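Local coordinates for protein RNA-directed RNA polymerase (Infectious pancreatic necrosis virus, PDB 3ZED) that catalyses RNA-templated synthesis of viral RNA from ribonucleoside triphosphates and probably exists both free and covalently attached to the genomic RNA, at residues S343-N346 with I347-Q351; I368-I371 with I372-S375; N473-T476 with F477-N480. All coordinates share one frame; numbering follows the deposited sequence.

Interaction 1. Residues S343-N346 with I347-Q351; sequences SKLN and ITNTQ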
loop_
_atom_site.group_PDB
_atom_site.type_symbol
_atom_site.label_atom_id
_atom_site.label_comp_id
_atom_site.label_asym_id
_atom_site.label_seq_id
_atom_site.Cartn_x
_atom_site.Cartn_y
_atom_site.Cartn_z
ATOM N N SER B 343 8.638 12.617 3.192
ATOM C CA SER B 343 8.838 12.534 1.742
ATOM C C SER B 343 7.538 12.540 0.927
ATOM O O SER B 343 7.404 11.772 -0.033
ATOM C CB SER B 343 9.665 11.288 1.411
ATOM O OG SER B 343 10.829 11.247 2.218
ATOM N N LYS B 344 6.624 13.466 1.250
ATOM C CA LYS B 344 5.378 13.616 0.487
ATOM C C LYS B 344 5.710 14.453 -0.766
ATOM O O LYS B 344 5.251 15.591 -0.909
ATOM C CB LYS B 344 4.246 14.257 1.340
ATOM C CG LYS B 344 4.061 13.698 2.754
ATOM C CD LYS B 344 3.500 12.285 2.807
ATOM C CE LYS B 344 3.469 11.795 4.236
ATOM N NZ LYS B 344 2.863 10.443 4.350
ATOM N N LEU B 345 6.567 13.893 -1.647
ATOM C CA LEU B 345 7.023 14.596 -2.838
ATOM C C LEU B 345 6.427 13.965 -4.091
ATOM O O LEU B 345 6.543 12.754 -4.299
ATOM C CB LEU B 345 8.562 14.643 -2.887
ATOM C CG LEU B 345 9.296 15.048 -1.573
ATOM C CD1 LEU B 345 10.830 14.911 -1.720
ATOM C CD2 LEU B 345 8.952 16.481 -1.138
ATOM N N ASN B 346 5.744 14.776 -4.903
ATOM C CA ASN B 346 5.094 14.281 -6.112
ATOM C C ASN B 346 5.134 15.348 -7.196
ATOM O O ASN B 346 5.592 16.457 -6.948
ATOM C CB ASN B 346 3.651 13.796 -5.829
ATOM C CG ASN B 346 2.753 14.855 -5.273
ATOM O OD1 ASN B 346 2.419 15.830 -5.941
ATOM N ND2 ASN B 346 2.367 14.702 -4.030
ATOM N N ILE B 347 4.650 15.005 -8.394
ATOM C CA ILE B 347 4.665 15.856 -9.585
ATOM C C ILE B 347 3.941 17.221 -9.371
ATOM O O ILE B 347 4.255 18.169 -10.076
ATOM C CB ILE B 347 4.090 15.063 -10.796
ATOM C CG1 ILE B 347 4.537 15.651 -12.156
ATOM C CG2 ILE B 347 2.581 14.817 -10.691
ATOM C CD1 ILE B 347 4.459 14.669 -13.352
ATOM N N THR B 348 3.018 17.333 -8.409
ATOM C CA THR B 348 2.287 18.584 -8.209
ATOM C C THR B 348 3.085 19.576 -7.341
ATOM O O THR B 348 2.776 20.766 -7.372
ATOM C CB THR B 348 0.869 18.340 -7.636
ATOM O OG1 THR B 348 0.944 17.939 -6.260
ATOM C CG2 THR B 348 0.066 17.334 -8.450
ATOM N N ASN B 349 4.113 19.111 -6.598
ATOM C CA ASN B 349 4.907 19.996 -5.728
ATOM C C ASN B 349 6.423 19.849 -5.949
ATOM O O ASN B 349 7.197 20.534 -5.289
ATOM C CB ASN B 349 4.568 19.744 -4.241
ATOM C CG ASN B 349 4.851 18.343 -3.725
ATOM O OD1 ASN B 349 5.841 17.687 -4.061
ATOM N ND2 ASN B 349 4.029 17.883 -2.813
ATOM N N THR B 350 6.848 18.927 -6.825
ATOM C CA THR B 350 8.272 18.639 -7.079
ATOM C C THR B 350 8.440 18.215 -8.525
ATOM O O THR B 350 7.517 17.647 -9.096
ATOM C CB THR B 350 8.758 17.523 -6.095
ATOM O OG1 THR B 350 8.464 17.901 -4.739
ATOM C CG2 THR B 350 10.250 17.174 -6.236
ATOM N N GLN B 351 9.625 18.440 -9.110
ATOM C CA GLN B 351 9.915 18.013 -10.475
ATOM C C GLN B 351 10.319 16.531 -10.446
ATOM O O GLN B 351 11.500 16.195 -10.479
ATOM C CB GLN B 351 10.975 18.919 -11.115
ATOM C CG GLN B 351 10.391 20.284 -11.439
ATOM C CD GLN B 351 11.379 21.238 -12.025
ATOM O OE1 GLN B 351 11.940 21.016 -13.104
ATOM N NE2 GLN B 351 11.542 22.367 -11.361
#
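The carboxamides of N346 and N349 lie stacked, their planes 29° apart, while the two side chains cross at about a right angle. The approach is closest at the nitrogen ends, with N346 ND2 and N349 ND2 3.8 Å apart. Each amide turns back on the chain because its CG sits between the backbone N and the carbonyl carbon, at chi1 59° in N346 and 61° in N349. In N346 this turns OD1 towards T348. It accepts from T348 N at 3.0 Å, within the carbonyl plane and on a lone pair, and from T348 OG1 at 2.6 Å, also in plane, so two donors of one threonine grip a single oxygen. The link from OD1 to the amide two residues on makes an Asx turn, and the backbone bond from N349 N to N346 O closes a type I beta turn, N346 to N349, on which the Asx turn is superposed. The second asparagine reaches the other way, towards the backbone of K344-N346. N349 OD1 takes the N-H of N346 at 3.0 Å, an almost straight bond whose donor stands above the carbonyl plane, and is also held by T350 OG1 at 2.7 Å. N349 ND2 donates to K344 O at 3.2 Å, the carbonyl of the central residue of an inverse gamma turn. Both ends of the N349 amide are thereby tied, which fixes its rotation. N346 ND2 is satisfied by Y356 O, outside the turn. Beside these polar groups, L345 lays its CB against T350 OG1 at 3.7 Å, with CD2 slightly farther. Outside the two segments, T348 O is bonded to R367 and I347 O to R695.

Interaction 2. Residues I368-I371 with I372-S375; sequences IMTI and IRDS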
loop_
_atom_site.group_PDB
_atom_site.type_symbol
_atom_site.label_atom_id
_atom_site.label_comp_id
_atom_site.label_asym_id
_atom_site.label_seq_id
_atom_site.Cartn_x
_atom_site.Cartn_y
_atom_site.Cartn_z
ATOM N N ILE B 368 -2.303 18.794 -12.161
ATOM C CA ILE B 368 -2.024 17.685 -13.086
ATOM C C ILE B 368 -2.404 18.100 -14.518
ATOM O O ILE B 368 -1.594 17.932 -15.431
ATOM C CB ILE B 368 -2.776 16.390 -12.641
ATOM C CG1 ILE B 368 -2.192 15.804 -11.344
ATOM C CG2 ILE B 368 -2.880 15.336 -13.787
ATOM C CD1 ILE B 368 -0.845 15.191 -11.430
ATOM N N MET B 369 -3.622 18.680 -14.701
ATOM C CA MET B 369 -4.097 19.123 -16.024
ATOM C C MET B 369 -3.210 20.234 -16.607
ATOM O O MET B 369 -2.966 20.221 -17.813
ATOM C CB MET B 369 -5.560 19.549 -15.980
ATOM C CG MET B 369 -6.508 18.374 -15.729
ATOM S SD MET B 369 -6.427 17.020 -16.968
ATOM C CE MET B 369 -6.936 17.885 -18.464
ATOM N N THR B 370 -2.659 21.129 -15.754
ATOM C CA THR B 370 -1.712 22.169 -16.177
ATOM C C THR B 370 -0.427 21.489 -16.696
ATOM O O THR B 370 0.049 21.836 -17.767
ATOM C CB THR B 370 -1.436 23.161 -15.020
ATOM O OG1 THR B 370 -2.658 23.818 -14.693
ATOM C CG2 THR B 370 -0.396 24.224 -15.378
ATOM N N ILE B 371 0.095 20.496 -15.953
ATOM C CA ILE B 371 1.303 19.749 -16.331
ATOM C C ILE B 371 1.045 19.028 -17.672
ATOM O O ILE B 371 1.882 19.137 -18.570
ATOM C CB ILE B 371 1.780 18.790 -15.197
ATOM C CG1 ILE B 371 2.381 19.604 -14.015
ATOM C CG2 ILE B 371 2.819 17.782 -15.718
ATOM C CD1 ILE B 371 2.220 18.929 -12.647
ATOM N N ILE B 372 -0.128 18.373 -17.829
ATOM C CA ILE B 372 -0.514 17.664 -19.057
ATOM C C ILE B 372 -0.621 18.642 -20.246
ATOM O O ILE B 372 -0.049 18.374 -21.306
ATOM C CB ILE B 372 -1.820 16.837 -18.859
ATOM C CG1 ILE B 372 -1.548 15.586 -17.969
ATOM C CG2 ILE B 372 -2.478 16.445 -20.213
ATOM C CD1 ILE B 372 -2.843 14.828 -17.489
ATOM N N ARG B 373 -1.330 19.768 -20.059
ATOM C CA ARG B 373 -1.545 20.776 -21.110
ATOM C C ARG B 373 -0.224 21.396 -21.575
ATOM O O ARG B 373 -0.025 21.529 -22.784
ATOM C CB ARG B 373 -2.542 21.859 -20.663
ATOM C CG ARG B 373 -4.005 21.361 -20.694
ATOM C CD ARG B 373 -4.986 22.426 -20.232
ATOM N NE ARG B 373 -5.078 22.471 -18.769
ATOM C CZ ARG B 373 -5.765 23.376 -18.068
ATOM N NH1 ARG B 373 -6.429 24.349 -18.689
ATOM N NH2 ARG B 373 -5.786 23.318 -16.739
ATOM N N ASP B 374 0.691 21.720 -20.637
ATOM C CA ASP B 374 2.003 22.274 -20.970
ATOM C C ASP B 374 2.823 21.256 -21.776
ATOM O O ASP B 374 3.474 21.641 -22.748
ATOM C CB ASP B 374 2.769 22.742 -19.703
ATOM C CG ASP B 374 2.173 23.954 -18.979
ATOM O OD1 ASP B 374 1.101 24.460 -19.427
ATOM O OD2 ASP B 374 2.758 24.386 -17.958
ATOM N N SER B 375 2.736 19.963 -21.420
ATOM C CA SER B 375 3.428 18.899 -22.134
ATOM C C SER B 375 2.958 18.828 -23.581
ATOM O O SER B 375 3.793 18.809 -24.492
ATOM C CB SER B 375 3.229 17.553 -21.443
ATOM O OG SER B 375 4.078 17.465 -20.311
#
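I372 packs against the preceding helical turn with its CD1 against CG2 of I368, 3.7 Å away, the two isoleucines meeting at a slant. CG1 of I372 points back along the helix, anti to its carbonyl carbon (chi1 -72°), and CD1 extends that direction, so the chain lies close over I368 O and ends near the sulfur of M369. The M369 side chain is bent at both chi2 and chi3; its SD stands 4.2 Å from I372 CD1, an apolar contact. M369 also meets R373. M369 O accepts the backbone N of R373 at 2.8 Å and, more weakly, its NE at 3.2 Å, the carbonyl oxygen lying at the edge of the guanidinium. The bend at chi3 folds the arginine back, so that NH2 comes within 3.9 Å of M369 CB. NH2 also forms a long, weak ion pair with D366. I371 takes part through its carbonyl: S375 N donates to I371 O at 3.1 Å, with a weak second bond from S375 OG. I368-I372, M369-R373 and I371-S375 are i to i+4 pairs and M369-I372 is i to i+3, the spacings of an alpha helix, here 364-377, whose apolar side packs I368, I371 and I372 on strand 382-386, an outermost strand of the antiparallel four-stranded sheet, while M369 and I372 also meet helix 524-533.

Interaction 3. Residues N473-T476 with F477-N480; sequences NAFT and FLNN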
loop_
_atom_site.group_PDB
_atom_site.type_symbol
_atom_site.label_atom_id
_atom_site.label_comp_id
_atom_site.label_asym_id
_atom_site.label_seq_id
_atom_site.Cartn_x
_atom_site.Cartn_y
_atom_site.Cartn_z
ATOM N N ASN B 473 1.693 -5.953 3.168
ATOM C CA ASN B 473 2.870 -5.767 4.018
ATOM C C ASN B 473 3.297 -4.282 3.948
ATOM O O ASN B 473 2.932 -3.582 3.002
ATOM C CB ASN B 473 4.022 -6.742 3.649
ATOM C CG ASN B 473 5.008 -6.254 2.602
ATOM O OD1 ASN B 473 5.947 -5.514 2.888
ATOM N ND2 ASN B 473 4.845 -6.691 1.378
ATOM N N ALA B 474 4.050 -3.802 4.958
ATOM C CA ALA B 474 4.504 -2.412 5.103
ATOM C C ALA B 474 5.237 -1.873 3.850
ATOM O O ALA B 474 5.166 -0.680 3.576
ATOM C CB ALA B 474 5.401 -2.297 6.320
ATOM N N PHE B 475 5.897 -2.740 3.083
ATOM C CA PHE B 475 6.648 -2.319 1.889
ATOM C C PHE B 475 5.879 -2.533 0.572
ATOM O O PHE B 475 6.479 -2.372 -0.489
ATOM C CB PHE B 475 8.013 -3.045 1.847
ATOM C CG PHE B 475 9.109 -2.339 2.641
ATOM C CD1 PHE B 475 8.939 -2.045 3.993
ATOM C CD2 PHE B 475 10.297 -1.964 2.033
ATOM C CE1 PHE B 475 9.931 -1.367 4.715
ATOM C CE2 PHE B 475 11.291 -1.298 2.754
ATOM C CZ PHE B 475 11.100 -1.002 4.088
ATOM N N THR B 476 4.558 -2.832 0.622
ATOM C CA THR B 476 3.777 -3.107 -0.596
ATOM C C THR B 476 3.934 -1.961 -1.645
ATOM O O THR B 476 4.371 -2.227 -2.778
ATOM C CB THR B 476 2.289 -3.414 -0.282
ATOM O OG1 THR B 476 2.212 -4.572 0.565
ATOM C CG2 THR B 476 1.473 -3.685 -1.558
ATOM N N PHE B 477 3.595 -0.719 -1.259
ATOM C CA PHE B 477 3.691 0.463 -2.142
ATOM C C PHE B 477 5.118 0.640 -2.684
ATOM O O PHE B 477 5.293 0.830 -3.895
ATOM C CB PHE B 477 3.257 1.762 -1.398
ATOM C CG PHE B 477 3.519 3.027 -2.204
ATOM C CD1 PHE B 477 4.773 3.642 -2.184
ATOM C CD2 PHE B 477 2.520 3.591 -2.992
ATOM C CE1 PHE B 477 5.039 4.755 -2.991
ATOM C CE2 PHE B 477 2.784 4.713 -3.793
ATOM C CZ PHE B 477 4.040 5.277 -3.795
ATOM N N LEU B 478 6.121 0.637 -1.765
ATOM C CA LEU B 478 7.530 0.881 -2.096
ATOM C C LEU B 478 8.086 -0.134 -3.089
ATOM O O LEU B 478 8.705 0.258 -4.074
ATOM C CB LEU B 478 8.410 0.916 -0.817
ATOM C CG LEU B 478 8.166 2.087 0.137
ATOM C CD1 LEU B 478 8.901 1.901 1.442
ATOM C CD2 LEU B 478 8.540 3.405 -0.503
ATOM N N ASN B 479 7.840 -1.422 -2.851
ATOM C CA ASN B 479 8.311 -2.491 -3.739
ATOM C C ASN B 479 7.614 -2.426 -5.105
ATOM O O ASN B 479 8.270 -2.606 -6.113
ATOM C CB ASN B 479 8.110 -3.864 -3.093
ATOM C CG ASN B 479 8.920 -4.090 -1.849
ATOM O OD1 ASN B 479 9.955 -3.464 -1.635
ATOM N ND2 ASN B 479 8.483 -5.023 -1.015
ATOM N N ASN B 480 6.309 -2.140 -5.138
ATOM C CA ASN B 480 5.573 -1.998 -6.400
ATOM C C ASN B 480 6.067 -0.775 -7.175
ATOM O O ASN B 480 6.245 -0.851 -8.390
ATOM C CB ASN B 480 4.068 -1.891 -6.134
ATOM C CG ASN B 480 3.378 -3.219 -5.890
ATOM O OD1 ASN B 480 3.936 -4.289 -6.088
ATOM N ND2 ASN B 480 2.148 -3.175 -5.438
HETATM O O HOH W 1 5.125 0.727 1.330
#
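F475 meets N479 first at its CB, which lies 3.5 Å from N479 ND2. Further out, ring atom CD2 has the N479 OD1 at 4.0 Å, near the ring plane at the edge, with the amide turned 45° to the ring. Over one face comes CD1 of L478, a CH-pi contact 4.2 Å from the ring centroid and offset toward the rim. Beyond the two segments, the ring packs against M415, M419 and L422 of helix 412-426. The backbone of F475 occupies the N-cap position of helix 476-493, and its carbonyl oxygen receives N479 N at 2.9 Å. Before it, N473 forms an Asx turn: its OD1 accepts from F475 N. A type I beta turn from N473 to T476 overlaps it, N473 O accepting from T476 N and from T476 OG1, the latter at 2.7 Å. A water joins A474 O to the amide of L478 in the helix's first turn. N479 ND2 is bonded to Q469, whereas N479 OD1 is buried without a hydrogen-bonding partner in the model. The aromatic edge beside that oxygen, with its slightly positive hydrogens, probably gives weak electrostatic compensation.

From the N terminus the contacts come in series, none nesting or crossing. Interaction 1 closes a tight turn in the loop that leaves helix 326-340. Interaction 2 lies one helix later, on 364-377, and touches it directly, as I347 packs on I368 and I371, and T348 on I368. Interaction 3 opens helix 476-493, much farther along, with its centre about 19 Å from that of interaction 1 and about 29 Å from that of interaction 2. Y356 bridges the gap, binding N346 through its backbone and meeting F477 with its ring. Strand 382-386 is shared by interactions 2 and 3, through M384, which I368 touches, and Y386, which meets F477 edge-to-face.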